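Local coordinates for monomethylamine corrinoid protein 1 (Methanosarcina barkeri, PDB 3EZX) that carries methyl groups on its corrinoid cofactor between the methyltransferases MtmB and MtbA in methanogenesis from monomethylamine, at residues Q3-K8 with P22-E27; D7-A12 with K41-G46; E81-K86 with V112-G117; G93-F98 with L148-A153; G144-L149 with S177-F182. All coordinates share one frame; numbering follows the deposited sequence.

From the N terminus, helix 3-14 opens two contacts with overlapping starts: contact 1 closes a short hairpin onto helix 20-30, and contact 2, sharing Asp7 and Lys8, closes a longer loop onto helix 35-55. Together they join three helices of the N-terminal bundle. Contact 3 brings the end of helix 61-82 and the turn after it onto helix 107-118, joining the bundle to the Rossmann domain. It crosses contact 4, whose strand 94-99 leaves from inside the loop of contact 3 and pairs with strand 147-152 beyond it. Contact 5 begins on that same strand, shares Leu148 and Leu149, and adds the edge strand 179-183 to the parallel sheet.

Contact 1 of 5, residues Q3-K8 with P22-E27; sequences QEIFDK and PELCKE
Glu27 OE2 is approached by two residues of the facing helix, with Ile5 CD1 at 3.4 Å and Lys8 NZ at 4.4 Å. The ammonium stays beyond salt-bridge range, so the opposite charges probably steady each other only loosely, on the exposed flank of the N-terminal helical bundle. Helices 3-14 and 20-30 run nearly antiparallel here, at 163°, with 10.2 Å between their axes. No hydrogen bond joins the two segments, and the contact is made by a few side-chain ends. Glu27 holds CG anti to its backbone N (chi1 179°) and stays extended beyond it, which carries the carboxylate over to helix 3-14, where it slides past Ile5 in the opposite direction. Ile5 is the buried member: its CD1 methyl meets the carboxylate and also reaches Leu24 CD2 at 4.0 Å. The two branches of Leu24 divide the work, for while CD2 goes to Ile5, CD1 rests 3.6 Å from Lys8 O, against the backbone of the next turn. Leu24 also packs on Leu9 and Ala12, so this leucine continues the apolar seam along helix 3-14. Cys25 turns instead into the bundle, toward Ile38, Ala74 and Leu78. On the outer side of helix 3-14, Gln3 NE2 gives a weak hydrogen bond of 3.3 Å to Asp7 OD1.

Contact 2 of 5, residues D7-A12 with K41-G46; sequences DKLRDA and KGLSVG
Two glycines let a pair of helices of the N-terminal bundle come close: helix 3-14 packs against Gly42 and Gly46 of helix 35-55, with the axes only 6.9 Å apart and 32° between their directions. Leu9 CB rests on Gly42 CA at 4.0 Å, where a side chain on the glycine would stand in the way. One helical turn on, Gly46 CA faces Arg10 O at 3.5 Å in a CA-H...O contact. No conventional hydrogen bond joins the helices directly, although a water makes weak ones to both Asp7 OD1 and Lys41 O. Leu43, whose CD2 comes to 4.2 Å from Leu9 CB, continues inward to Met71, Ala74 and Leu78 of helix 61-82. Arg10 covers the outer side of the seam. With CG anti to the backbone N (chi1 167°), its aliphatic part runs over Gly46, and its CD meets Val45 CG1 at 3.8 Å. The chain then bends at chi3 and leads the guanidinium back to its own helix, into a salt-bridge network with Asp7 and Asp11. A methionine in place of Arg10 would probably leave both carboxylates without their shared positive partner. Asp7 OD1 lies over one face of the guanidinium, a long, weak pairing of charges with no N-H aimed at it, whereas Arg10 NE donates to Asp11 OD1 at 3.1 Å, from above the carboxylate plane.

Contact 3 of 5, residues E81-K86 with V112-G117; sequences ELEKNK and VTTMLG
This is a seam between the two domains of the corrinoid protein, where the end of helix 61-82 from the N-terminal bundle, with the turn after it, meets helix 107-118 of the Rossmann domain. Leu82 is the apolar centre. Its CB lies 3.8 Å from Met115 CE, and both Met115 and Thr114 cross the leucine at about a right angle. Met115 starts out pointing away from the turn, but bends at chi2 (-71°) and again at chi3 bring its methyl back over Leu82. The same pair closes on helix 35-55, since Leu82 and Met115 both touch Leu36. Behind this seam Val112 touches the bound cobamide. In the turn that follows the helix, Lys84 NZ and Glu81 OE2 form a salt bridge of 2.7 Å. Further on, the tail of Lys86 comes close to Gly117, a residue whose backbone angles suit glycine, but its exact placement is doubtful. Thr114 turns its hydroxyl to a hydrogen bond with Arg110 O within its own helix and presents its methyl to the other segment, with CG2 3.8 Å from Leu82 CB and 4.0 Å from Glu83 CG.

Contact 4 of 5, residues G93-F98 with L148-A153; sequences GLAITF and LLVGSA
Phe98 lays its ring over the backbone of Gly151 on the neighbouring strand, with Gly151 CA 3.6 Å from the ring centroid in a CH-pi contact over the face. CG of Phe98 stands between its backbone N and carbonyl carbon (chi1 58°), which tips the ring across the strand boundary, and a side chain on Gly151 would run into the ring. Leu149 CB meets the edge of the same ring. On this face of the sheet Ile96 and Leu149 lie side by side, CD1 to CD2 at 3.8 Å; on the other face Thr97 and Val150 do likewise, with Thr97 CG2 3.6 Å from Val150 CB. Five backbone hydrogen bonds zip the parallel strands 94-99 and 147-152 together, from Leu148 N to Leu94 O at 2.8 Å as far as Ser152 N to Phe98 O at 2.7 Å. Leu148 N, Ile96 N and Phe98 N come in nearly along the C=O axis of their acceptors, whereas Val150 N approaches Ile96 O from 37° above the carbonyl plane.

Against this apolar, closely packed part, the Ser152 end is more polar and holds a water, which donates to Phe98 O at 3.1 Å and also to Ser152 OG. The serine hydroxyl is hydrogen-bonded to N3B of the cobamide, so the strand end helps hold the nucleotide base of the cofactor. Helix 107-118 covers the Thr97 and Val150 face through His109, Val112 and Leu116. Central parallel strands whose C-terminal ends open onto the cofactor are typical of the Rossmann-like B12-binding domain.

Contact 5 of 5, residues G144-L149 with S177-F182; sequences GEKVLL and SVKCMF
Strands 147-152 and 179-183 run parallel, 26° apart in direction, joined by hydrogen bonds from Lys179 N to Val147 O (3.1 Å), Leu149 N to Lys179 O (2.8 Å) and Met181 N to Leu149 O (2.8 Å). Before the strands pair, waters lie between Glu145 O and Ser177 O and probably bridge them. Lys179 carries much of the side-chain contact. Its CG stands between the backbone N and the carbonyl carbon (chi1 48°), and from there the extended chain crosses Leu148 at about a right angle, with CE 3.4 Å from Leu148 CB. The ammonium ends in a salt bridge with Met215 OXT, the C-terminal carboxylate, which probably offsets the nearness of Lys146 NZ at 5.1 Å. A serine in place of Lys179 would probably leave that carboxylate without its mate and uncover Leu148. On the opposite face Leu149 CD1 touches both Cys180 SG, at 3.7 Å, and Val178 CG2, while Val147 CB and Val178 CG1 lie alongside each other. Helix 161-171 covers Leu149 and Cys180. Met181, near the cobamide, gives Leu148 CD1 a neighbour in its CB (4.1 Å). Such an edge strand, reached by a beta-alpha-beta crossover, completes the parallel sheet of the Rossmann-like B12-binding fold.

Contact 1 of 5, residues Q3-K8 with P22-E27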
# COMPACT_ATOMS: atom_id res chain seq x y z
N GLN A 3 -22.15 -6.41 10.03
CA GLN A 3 -22.40 -5.15 9.33
C GLN A 3 -22.40 -3.91 10.22
O GLN A 3 -21.94 -2.85 9.79
CB GLN A 3 -23.72 -5.21 8.56
CG GLN A 3 -23.83 -4.12 7.50
CD GLN A 3 -22.71 -4.19 6.48
OE1 GLN A 3 -22.57 -5.17 5.76
NE2 GLN A 3 -21.88 -3.15 6.43
N GLU A 4 -22.90 -4.03 11.44
CA GLU A 4 -22.93 -2.87 12.32
C GLU A 4 -21.55 -2.31 12.61
O GLU A 4 -21.32 -1.10 12.47
CB GLU A 4 -23.64 -3.18 13.64
CG GLU A 4 -23.58 -2.00 14.62
CD GLU A 4 -24.31 -2.25 15.93
OE1 GLU A 4 -24.04 -3.28 16.58
OE2 GLU A 4 -25.14 -1.39 16.31
N ILE A 5 -20.62 -3.16 13.02
CA ILE A 5 -19.28 -2.67 13.33
C ILE A 5 -18.53 -2.20 12.08
O ILE A 5 -17.60 -1.43 12.17
CB ILE A 5 -18.46 -3.73 14.11
CG1 ILE A 5 -17.18 -3.09 14.66
CG2 ILE A 5 -18.16 -4.91 13.23
CD1 ILE A 5 -17.43 -1.82 15.48
N PHE A 6 -18.95 -2.68 10.91
CA PHE A 6 -18.33 -2.23 9.67
C PHE A 6 -18.72 -0.76 9.44
O PHE A 6 -17.87 0.09 9.16
CB PHE A 6 -18.81 -3.07 8.48
CG PHE A 6 -18.16 -4.43 8.41
CD1 PHE A 6 -16.80 -4.57 8.66
CD2 PHE A 6 -18.90 -5.55 8.04
CE1 PHE A 6 -16.18 -5.81 8.55
CE2 PHE A 6 -18.29 -6.79 7.93
CZ PHE A 6 -16.92 -6.92 8.18
N ASP A 7 -20.01 -0.47 9.57
CA ASP A 7 -20.52 0.88 9.40
C ASP A 7 -19.86 1.83 10.40
O ASP A 7 -19.51 2.97 10.05
CB ASP A 7 -22.05 0.91 9.59
CG ASP A 7 -22.79 -0.03 8.63
OD1 ASP A 7 -22.49 -0.04 7.42
OD2 ASP A 7 -23.70 -0.76 9.10
N LYS A 8 -19.68 1.38 11.64
CA LYS A 8 -19.05 2.20 12.67
C LYS A 8 -17.60 2.52 12.29
O LYS A 8 -17.12 3.64 12.51
CB LYS A 8 -19.07 1.47 14.02
CG LYS A 8 -20.44 1.40 14.67
CD LYS A 8 -20.33 0.87 16.09
CE LYS A 8 -21.68 0.92 16.79
NZ LYS A 8 -21.59 0.51 18.23
N PRO A 22 -9.30 3.50 16.62
CA PRO A 22 -8.53 2.40 17.22
C PRO A 22 -9.39 1.51 18.12
O PRO A 22 -9.31 0.29 18.05
CB PRO A 22 -7.42 3.12 17.97
CG PRO A 22 -7.19 4.32 17.10
CD PRO A 22 -8.62 4.78 16.87
N GLU A 23 -10.21 2.13 18.95
CA GLU A 23 -11.09 1.41 19.87
C GLU A 23 -12.01 0.44 19.15
O GLU A 23 -12.22 -0.69 19.60
CB GLU A 23 -11.92 2.41 20.68
CG GLU A 23 -11.08 3.45 21.40
CD GLU A 23 -9.92 2.84 22.16
OE1 GLU A 23 -8.96 2.37 21.50
OE2 GLU A 23 -9.96 2.82 23.40
N LEU A 24 -12.57 0.89 18.03
CA LEU A 24 -13.48 0.09 17.23
C LEU A 24 -12.75 -1.07 16.56
O LEU A 24 -13.30 -2.16 16.40
CB LEU A 24 -14.14 0.96 16.18
CG LEU A 24 -15.02 2.09 16.74
CD1 LEU A 24 -15.48 3.02 15.62
CD2 LEU A 24 -16.20 1.48 17.45
N CYS A 25 -11.51 -0.83 16.17
CA CYS A 25 -10.72 -1.87 15.54
C CYS A 25 -10.52 -2.99 16.54
O CYS A 25 -10.51 -4.17 16.19
CB CYS A 25 -9.36 -1.32 15.10
SG CYS A 25 -9.39 -0.50 13.51
N LYS A 26 -10.38 -2.62 17.81
CA LYS A 26 -10.21 -3.60 18.86
C LYS A 26 -11.54 -4.29 19.13
O LYS A 26 -11.59 -5.50 19.34
CB LYS A 26 -9.70 -2.94 20.14
CG LYS A 26 -8.30 -2.37 20.03
CD LYS A 26 -7.88 -1.66 21.31
CE LYS A 26 -6.49 -1.05 21.17
NZ LYS A 26 -6.07 -0.32 22.40
N GLU A 27 -12.62 -3.51 19.12
CA GLU A 27 -13.96 -4.05 19.37
C GLU A 27 -14.30 -5.10 18.33
O GLU A 27 -14.76 -6.19 18.67
CB GLU A 27 -15.01 -2.94 19.31
CG GLU A 27 -16.43 -3.43 19.54
CD GLU A 27 -17.48 -2.36 19.33
OE1 GLU A 27 -17.33 -1.25 19.90
OE2 GLU A 27 -18.46 -2.62 18.60

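Contact 2 of 5, residues D7-A12 with K41-G46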
# COMPACT_ATOMS: atom_id res chain seq x y z
N ASP A 7 -20.01 -0.47 9.57
CA ASP A 7 -20.52 0.88 9.40
C ASP A 7 -19.86 1.83 10.40
O ASP A 7 -19.51 2.97 10.05
CB ASP A 7 -22.05 0.91 9.59
CG ASP A 7 -22.79 -0.03 8.63
OD1 ASP A 7 -22.49 -0.04 7.42
OD2 ASP A 7 -23.70 -0.76 9.10
N LYS A 8 -19.68 1.38 11.64
CA LYS A 8 -19.05 2.20 12.67
C LYS A 8 -17.60 2.52 12.29
O LYS A 8 -17.12 3.64 12.51
CB LYS A 8 -19.07 1.47 14.02
CG LYS A 8 -20.44 1.40 14.67
CD LYS A 8 -20.33 0.87 16.09
CE LYS A 8 -21.68 0.92 16.79
NZ LYS A 8 -21.59 0.51 18.23
N LEU A 9 -16.91 1.54 11.73
CA LEU A 9 -15.54 1.71 11.29
C LEU A 9 -15.55 2.66 10.10
O LEU A 9 -14.76 3.60 10.03
CB LEU A 9 -14.94 0.36 10.89
CG LEU A 9 -14.73 -0.61 12.05
CD1 LEU A 9 -14.47 -2.02 11.54
CD2 LEU A 9 -13.57 -0.12 12.91
N ARG A 10 -16.46 2.42 9.17
CA ARG A 10 -16.60 3.26 7.99
C ARG A 10 -16.84 4.71 8.41
O ARG A 10 -16.19 5.63 7.91
CB ARG A 10 -17.76 2.77 7.13
CG ARG A 10 -18.20 3.73 6.04
CD ARG A 10 -19.61 3.41 5.58
NE ARG A 10 -20.61 3.68 6.62
CZ ARG A 10 -21.89 3.35 6.53
NH1 ARG A 10 -22.35 2.73 5.45
NH2 ARG A 10 -22.72 3.63 7.52
N ASP A 11 -17.79 4.91 9.32
CA ASP A 11 -18.15 6.25 9.79
C ASP A 11 -17.06 6.94 10.60
O ASP A 11 -16.94 8.17 10.56
CB ASP A 11 -19.44 6.21 10.61
CG ASP A 11 -20.64 5.73 9.81
OD1 ASP A 11 -20.69 6.01 8.59
OD2 ASP A 11 -21.53 5.08 10.39
N ALA A 12 -16.27 6.17 11.34
CA ALA A 12 -15.20 6.76 12.14
C ALA A 12 -14.22 7.50 11.24
O ALA A 12 -13.67 8.53 11.63
CB ALA A 12 -14.48 5.68 12.92
N LYS A 41 -13.83 -3.96 4.46
CA LYS A 41 -15.28 -3.77 4.60
C LYS A 41 -15.67 -2.61 5.51
O LYS A 41 -16.86 -2.27 5.60
CB LYS A 41 -15.94 -5.06 5.09
CG LYS A 41 -16.01 -6.14 4.02
CD LYS A 41 -16.60 -7.43 4.55
CE LYS A 41 -16.60 -8.52 3.48
NZ LYS A 41 -17.05 -9.84 4.02
N GLY A 42 -14.68 -1.99 6.15
CA GLY A 42 -14.96 -0.88 7.04
C GLY A 42 -14.15 0.39 6.82
O GLY A 42 -14.68 1.40 6.37
N LEU A 43 -12.86 0.34 7.17
CA LEU A 43 -11.98 1.50 7.02
C LEU A 43 -11.87 1.93 5.57
O LEU A 43 -12.07 3.10 5.26
CB LEU A 43 -10.59 1.17 7.58
CG LEU A 43 -10.53 0.66 9.03
CD1 LEU A 43 -9.11 0.25 9.36
CD2 LEU A 43 -11.02 1.73 9.99
N SER A 44 -11.54 1.00 4.68
CA SER A 44 -11.42 1.32 3.26
C SER A 44 -12.71 1.89 2.68
O SER A 44 -12.67 2.81 1.87
CB SER A 44 -11.00 0.07 2.48
OG SER A 44 -9.70 -0.35 2.83
N VAL A 45 -13.85 1.33 3.08
CA VAL A 45 -15.15 1.80 2.60
C VAL A 45 -15.29 3.28 2.96
O VAL A 45 -15.73 4.09 2.13
CB VAL A 45 -16.34 1.04 3.26
CG1 VAL A 45 -17.67 1.64 2.79
CG2 VAL A 45 -16.29 -0.43 2.91
N GLY A 46 -14.93 3.61 4.19
CA GLY A 46 -15.01 4.97 4.67
C GLY A 46 -14.01 5.87 3.96
O GLY A 46 -14.35 6.98 3.57
O HOH W 1 -19.59 -0.09 5.71

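Contact 3 of 5, residues E81-K86 with V112-G117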
# COMPACT_ATOMS: atom_id res chain seq x y z
N GLU A 81 -1.71 -7.66 14.02
CA GLU A 81 -2.68 -8.73 13.83
C GLU A 81 -2.47 -9.37 12.46
O GLU A 81 -2.67 -10.57 12.30
CB GLU A 81 -4.10 -8.17 13.93
CG GLU A 81 -5.15 -9.19 14.31
CD GLU A 81 -4.88 -9.78 15.68
OE1 GLU A 81 -4.66 -9.00 16.63
OE2 GLU A 81 -4.89 -11.03 15.81
N LEU A 82 -2.05 -8.56 11.49
CA LEU A 82 -1.82 -9.04 10.13
C LEU A 82 -0.49 -9.77 9.99
O LEU A 82 -0.35 -10.67 9.16
CB LEU A 82 -1.82 -7.86 9.15
CG LEU A 82 -3.12 -7.11 8.87
CD1 LEU A 82 -2.81 -5.85 8.08
CD2 LEU A 82 -4.09 -7.99 8.11
N GLU A 83 0.49 -9.39 10.81
CA GLU A 83 1.80 -10.01 10.75
C GLU A 83 1.80 -11.42 11.33
O GLU A 83 2.82 -12.11 11.32
CB GLU A 83 2.83 -9.14 11.47
CG GLU A 83 2.95 -7.75 10.87
CD GLU A 83 3.98 -6.89 11.58
OE1 GLU A 83 3.96 -6.86 12.83
OE2 GLU A 83 4.78 -6.23 10.89
N LYS A 84 0.65 -11.85 11.84
CA LYS A 84 0.53 -13.20 12.39
C LYS A 84 0.40 -14.14 11.21
O LYS A 84 0.08 -13.71 10.10
CB LYS A 84 -0.71 -13.31 13.29
CG LYS A 84 -0.62 -12.49 14.56
CD LYS A 84 -1.87 -12.64 15.42
CE LYS A 84 -1.74 -11.86 16.72
NZ LYS A 84 -2.98 -11.93 17.54
N ASN A 85 0.64 -15.43 11.44
CA ASN A 85 0.55 -16.41 10.37
C ASN A 85 1.61 -16.13 9.31
O ASN A 85 1.33 -16.19 8.11
CB ASN A 85 -0.83 -16.37 9.71
CG ASN A 85 -1.95 -16.53 10.71
OD1 ASN A 85 -2.01 -17.51 11.45
ND2 ASN A 85 -2.87 -15.56 10.73
N LYS A 86 2.83 -15.81 9.76
CA LYS A 86 3.93 -15.53 8.84
C LYS A 86 4.23 -16.77 8.00
O LYS A 86 5.25 -17.44 8.19
CB LYS A 86 5.18 -15.12 9.63
CG LYS A 86 5.25 -13.64 10.01
CD LYS A 86 5.38 -12.77 8.76
CE LYS A 86 5.52 -11.28 9.10
NZ LYS A 86 5.67 -10.42 7.89
N VAL A 112 0.45 -2.91 1.97
CA VAL A 112 0.97 -3.89 1.04
C VAL A 112 2.26 -4.52 1.58
O VAL A 112 2.44 -5.73 1.49
CB VAL A 112 1.32 -3.26 -0.33
CG1 VAL A 112 2.06 -4.26 -1.17
CG2 VAL A 112 0.05 -2.77 -1.03
N THR A 113 3.15 -3.68 2.12
CA THR A 113 4.44 -4.12 2.69
C THR A 113 4.18 -5.11 3.83
O THR A 113 4.97 -6.03 4.04
CB THR A 113 5.29 -2.92 3.29
OG1 THR A 113 5.47 -1.90 2.31
CG2 THR A 113 6.67 -3.44 3.74
N THR A 114 3.10 -4.89 4.57
CA THR A 114 2.79 -5.77 5.68
C THR A 114 2.34 -7.11 5.13
O THR A 114 2.80 -8.15 5.57
CB THR A 114 1.69 -5.20 6.59
OG1 THR A 114 2.15 -4.02 7.25
CG2 THR A 114 1.28 -6.23 7.62
N MET A 115 1.45 -7.08 4.14
CA MET A 115 0.98 -8.33 3.57
C MET A 115 2.16 -9.09 3.00
O MET A 115 2.37 -10.26 3.34
CB MET A 115 -0.08 -8.06 2.51
CG MET A 115 -1.31 -7.44 3.13
SD MET A 115 -2.31 -8.58 4.16
CE MET A 115 -1.22 -8.98 5.59
N LEU A 116 2.93 -8.44 2.13
CA LEU A 116 4.12 -9.08 1.62
C LEU A 116 4.90 -9.29 2.90
O LEU A 116 4.87 -8.44 3.79
CB LEU A 116 4.89 -8.13 0.70
CG LEU A 116 4.26 -7.93 -0.67
CD1 LEU A 116 5.12 -6.98 -1.48
CD2 LEU A 116 4.14 -9.28 -1.36
N GLY A 117 5.59 -10.42 3.02
CA GLY A 117 6.32 -10.66 4.25
C GLY A 117 5.46 -11.56 5.10
O GLY A 117 5.93 -12.57 5.62

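Contact 4 of 5, residues G93-F98 with L148-A153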
# COMPACT_ATOMS: atom_id res chain seq x y z
N GLY A 93 11.16 -14.69 -1.65
CA GLY A 93 11.99 -13.65 -2.23
C GLY A 93 12.12 -12.40 -1.39
O GLY A 93 11.60 -12.32 -0.27
N LEU A 94 12.82 -11.41 -1.93
CA LEU A 94 13.04 -10.14 -1.25
C LEU A 94 12.23 -9.03 -1.90
O LEU A 94 12.34 -8.80 -3.10
CB LEU A 94 14.51 -9.76 -1.29
CG LEU A 94 14.83 -8.38 -0.69
CD1 LEU A 94 14.76 -8.48 0.83
CD2 LEU A 94 16.21 -7.93 -1.13
N ALA A 95 11.42 -8.35 -1.10
CA ALA A 95 10.61 -7.26 -1.63
C ALA A 95 11.16 -5.93 -1.13
O ALA A 95 11.33 -5.73 0.07
CB ALA A 95 9.17 -7.42 -1.19
N ILE A 96 11.45 -5.04 -2.07
CA ILE A 96 11.95 -3.71 -1.76
C ILE A 96 10.77 -2.77 -2.01
O ILE A 96 10.42 -2.51 -3.17
CB ILE A 96 13.14 -3.34 -2.69
CG1 ILE A 96 14.29 -4.36 -2.51
CG2 ILE A 96 13.60 -1.92 -2.39
CD1 ILE A 96 15.43 -4.15 -3.50
N THR A 97 10.16 -2.29 -0.93
CA THR A 97 9.00 -1.42 -1.01
C THR A 97 9.27 0.07 -0.86
O THR A 97 10.10 0.48 -0.04
CB THR A 97 7.94 -1.81 0.06
OG1 THR A 97 8.56 -1.92 1.36
CG2 THR A 97 7.27 -3.14 -0.29
N PHE A 98 8.54 0.88 -1.62
CA PHE A 98 8.77 2.32 -1.56
C PHE A 98 7.61 3.12 -2.14
O PHE A 98 6.76 2.59 -2.85
CB PHE A 98 10.02 2.64 -2.36
CG PHE A 98 9.93 2.19 -3.79
CD1 PHE A 98 9.47 3.06 -4.77
CD2 PHE A 98 10.26 0.89 -4.15
CE1 PHE A 98 9.34 2.64 -6.09
CE2 PHE A 98 10.13 0.46 -5.47
CZ PHE A 98 9.67 1.34 -6.44
N LEU A 148 11.89 -8.31 -5.84
CA LEU A 148 10.63 -7.72 -6.30
C LEU A 148 10.58 -6.26 -5.88
O LEU A 148 10.70 -5.93 -4.70
CB LEU A 148 9.43 -8.45 -5.69
CG LEU A 148 8.05 -7.81 -5.89
CD1 LEU A 148 7.72 -7.69 -7.38
CD2 LEU A 148 7.00 -8.65 -5.17
N LEU A 149 10.41 -5.37 -6.86
CA LEU A 149 10.32 -3.95 -6.57
C LEU A 149 8.86 -3.54 -6.48
O LEU A 149 8.16 -3.50 -7.50
CB LEU A 149 11.02 -3.14 -7.67
CG LEU A 149 12.52 -3.45 -7.86
CD1 LEU A 149 13.10 -2.56 -8.95
CD2 LEU A 149 13.26 -3.24 -6.54
N VAL A 150 8.41 -3.26 -5.26
CA VAL A 150 7.03 -2.85 -5.01
C VAL A 150 6.96 -1.33 -4.82
O VAL A 150 7.39 -0.80 -3.79
CB VAL A 150 6.47 -3.53 -3.73
CG1 VAL A 150 4.98 -3.33 -3.64
CG2 VAL A 150 6.82 -5.01 -3.74
N GLY A 151 6.40 -0.62 -5.80
CA GLY A 151 6.32 0.83 -5.70
C GLY A 151 4.93 1.44 -5.57
O GLY A 151 3.96 0.96 -6.16
N SER A 152 4.83 2.52 -4.79
CA SER A 152 3.56 3.21 -4.60
C SER A 152 3.60 4.63 -5.12
O SER A 152 4.65 5.24 -5.23
CB SER A 152 3.18 3.25 -3.11
OG SER A 152 2.62 2.03 -2.67
N ALA A 153 2.42 5.15 -5.42
CA ALA A 153 2.26 6.51 -5.91
C ALA A 153 0.76 6.81 -5.97
O ALA A 153 0.02 6.17 -6.72
CB ALA A 153 2.89 6.65 -7.29
O HOH W 2 4.60 0.49 -2.33

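Contact 5 of 5, residues G144-L149 with S177-F182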
# COMPACT_ATOMS: atom_id res chain seq x y z
N GLY A 144 21.11 -10.36 -8.80
CA GLY A 144 21.29 -11.79 -8.91
C GLY A 144 20.35 -12.64 -8.08
O GLY A 144 20.11 -13.80 -8.40
N GLU A 145 19.82 -12.07 -7.00
CA GLU A 145 18.91 -12.82 -6.15
C GLU A 145 17.44 -12.58 -6.50
O GLU A 145 17.13 -11.87 -7.45
CB GLU A 145 19.18 -12.50 -4.67
CG GLU A 145 19.15 -11.04 -4.31
CD GLU A 145 19.75 -10.78 -2.93
OE1 GLU A 145 20.97 -10.98 -2.76
OE2 GLU A 145 19.00 -10.38 -2.02
N LYS A 146 16.55 -13.21 -5.75
CA LYS A 146 15.12 -13.08 -5.98
C LYS A 146 14.66 -11.71 -5.47
O LYS A 146 14.52 -11.52 -4.27
CB LYS A 146 14.37 -14.19 -5.25
CG LYS A 146 13.10 -14.64 -5.93
CD LYS A 146 13.39 -15.28 -7.28
CE LYS A 146 12.13 -15.89 -7.88
NZ LYS A 146 12.39 -16.52 -9.20
N VAL A 147 14.43 -10.78 -6.38
CA VAL A 147 14.02 -9.43 -5.98
C VAL A 147 12.77 -8.89 -6.66
O VAL A 147 12.60 -9.01 -7.87
CB VAL A 147 15.18 -8.43 -6.21
CG1 VAL A 147 14.73 -7.01 -5.90
CG2 VAL A 147 16.37 -8.80 -5.33
N LEU A 148 11.89 -8.31 -5.84
CA LEU A 148 10.63 -7.72 -6.30
C LEU A 148 10.58 -6.26 -5.88
O LEU A 148 10.70 -5.93 -4.70
CB LEU A 148 9.43 -8.45 -5.69
CG LEU A 148 8.05 -7.81 -5.89
CD1 LEU A 148 7.72 -7.69 -7.38
CD2 LEU A 148 7.00 -8.65 -5.17
N LEU A 149 10.41 -5.37 -6.86
CA LEU A 149 10.32 -3.95 -6.57
C LEU A 149 8.86 -3.54 -6.48
O LEU A 149 8.16 -3.50 -7.50
CB LEU A 149 11.02 -3.14 -7.67
CG LEU A 149 12.52 -3.45 -7.86
CD1 LEU A 149 13.10 -2.56 -8.95
CD2 LEU A 149 13.26 -3.24 -6.54
N SER A 177 16.75 -8.88 -14.17
CA SER A 177 17.09 -9.69 -13.01
C SER A 177 16.10 -9.47 -11.86
O SER A 177 16.14 -10.20 -10.86
CB SER A 177 18.52 -9.37 -12.53
OG SER A 177 18.64 -8.04 -12.07
N VAL A 178 15.22 -8.48 -11.99
CA VAL A 178 14.22 -8.20 -10.97
C VAL A 178 12.82 -8.00 -11.54
O VAL A 178 12.66 -7.55 -12.68
CB VAL A 178 14.58 -6.92 -10.16
CG1 VAL A 178 15.97 -7.06 -9.56
CG2 VAL A 178 14.48 -5.69 -11.05
N LYS A 179 11.81 -8.33 -10.75
CA LYS A 179 10.41 -8.19 -11.15
C LYS A 179 9.89 -6.87 -10.56
O LYS A 179 10.20 -6.53 -9.42
CB LYS A 179 9.62 -9.39 -10.62
CG LYS A 179 9.90 -9.67 -9.16
CD LYS A 179 9.70 -11.13 -8.77
CE LYS A 179 10.09 -11.33 -7.31
NZ LYS A 179 10.03 -12.73 -6.84
N CYS A 180 9.11 -6.12 -11.35
CA CYS A 180 8.59 -4.83 -10.90
C CYS A 180 7.07 -4.72 -10.83
O CYS A 180 6.38 -4.92 -11.83
CB CYS A 180 9.11 -3.71 -11.81
SG CYS A 180 10.89 -3.48 -11.74
N MET A 181 6.56 -4.37 -9.65
CA MET A 181 5.12 -4.20 -9.44
C MET A 181 4.84 -2.81 -8.87
O MET A 181 5.32 -2.47 -7.79
CB MET A 181 4.59 -5.29 -8.48
CG MET A 181 3.08 -5.21 -8.22
SD MET A 181 2.43 -6.54 -7.15
CE MET A 181 2.99 -6.00 -5.55
N PHE A 182 4.09 -2.01 -9.62
CA PHE A 182 3.74 -0.67 -9.16
C PHE A 182 2.25 -0.61 -8.82
O PHE A 182 1.46 -1.38 -9.36
CB PHE A 182 4.06 0.38 -10.24
CG PHE A 182 5.53 0.61 -10.45
CD1 PHE A 182 6.21 -0.02 -11.49
CD2 PHE A 182 6.23 1.47 -9.61
CE1 PHE A 182 7.57 0.20 -11.68
CE2 PHE A 182 7.59 1.69 -9.79
CZ PHE A 182 8.26 1.06 -10.83
O HOH W 3 17.81 -9.67 -8.48
O HOH W 4 16.77 -12.96 -10.18
O HOH W 5 13.99 -11.36 -9.48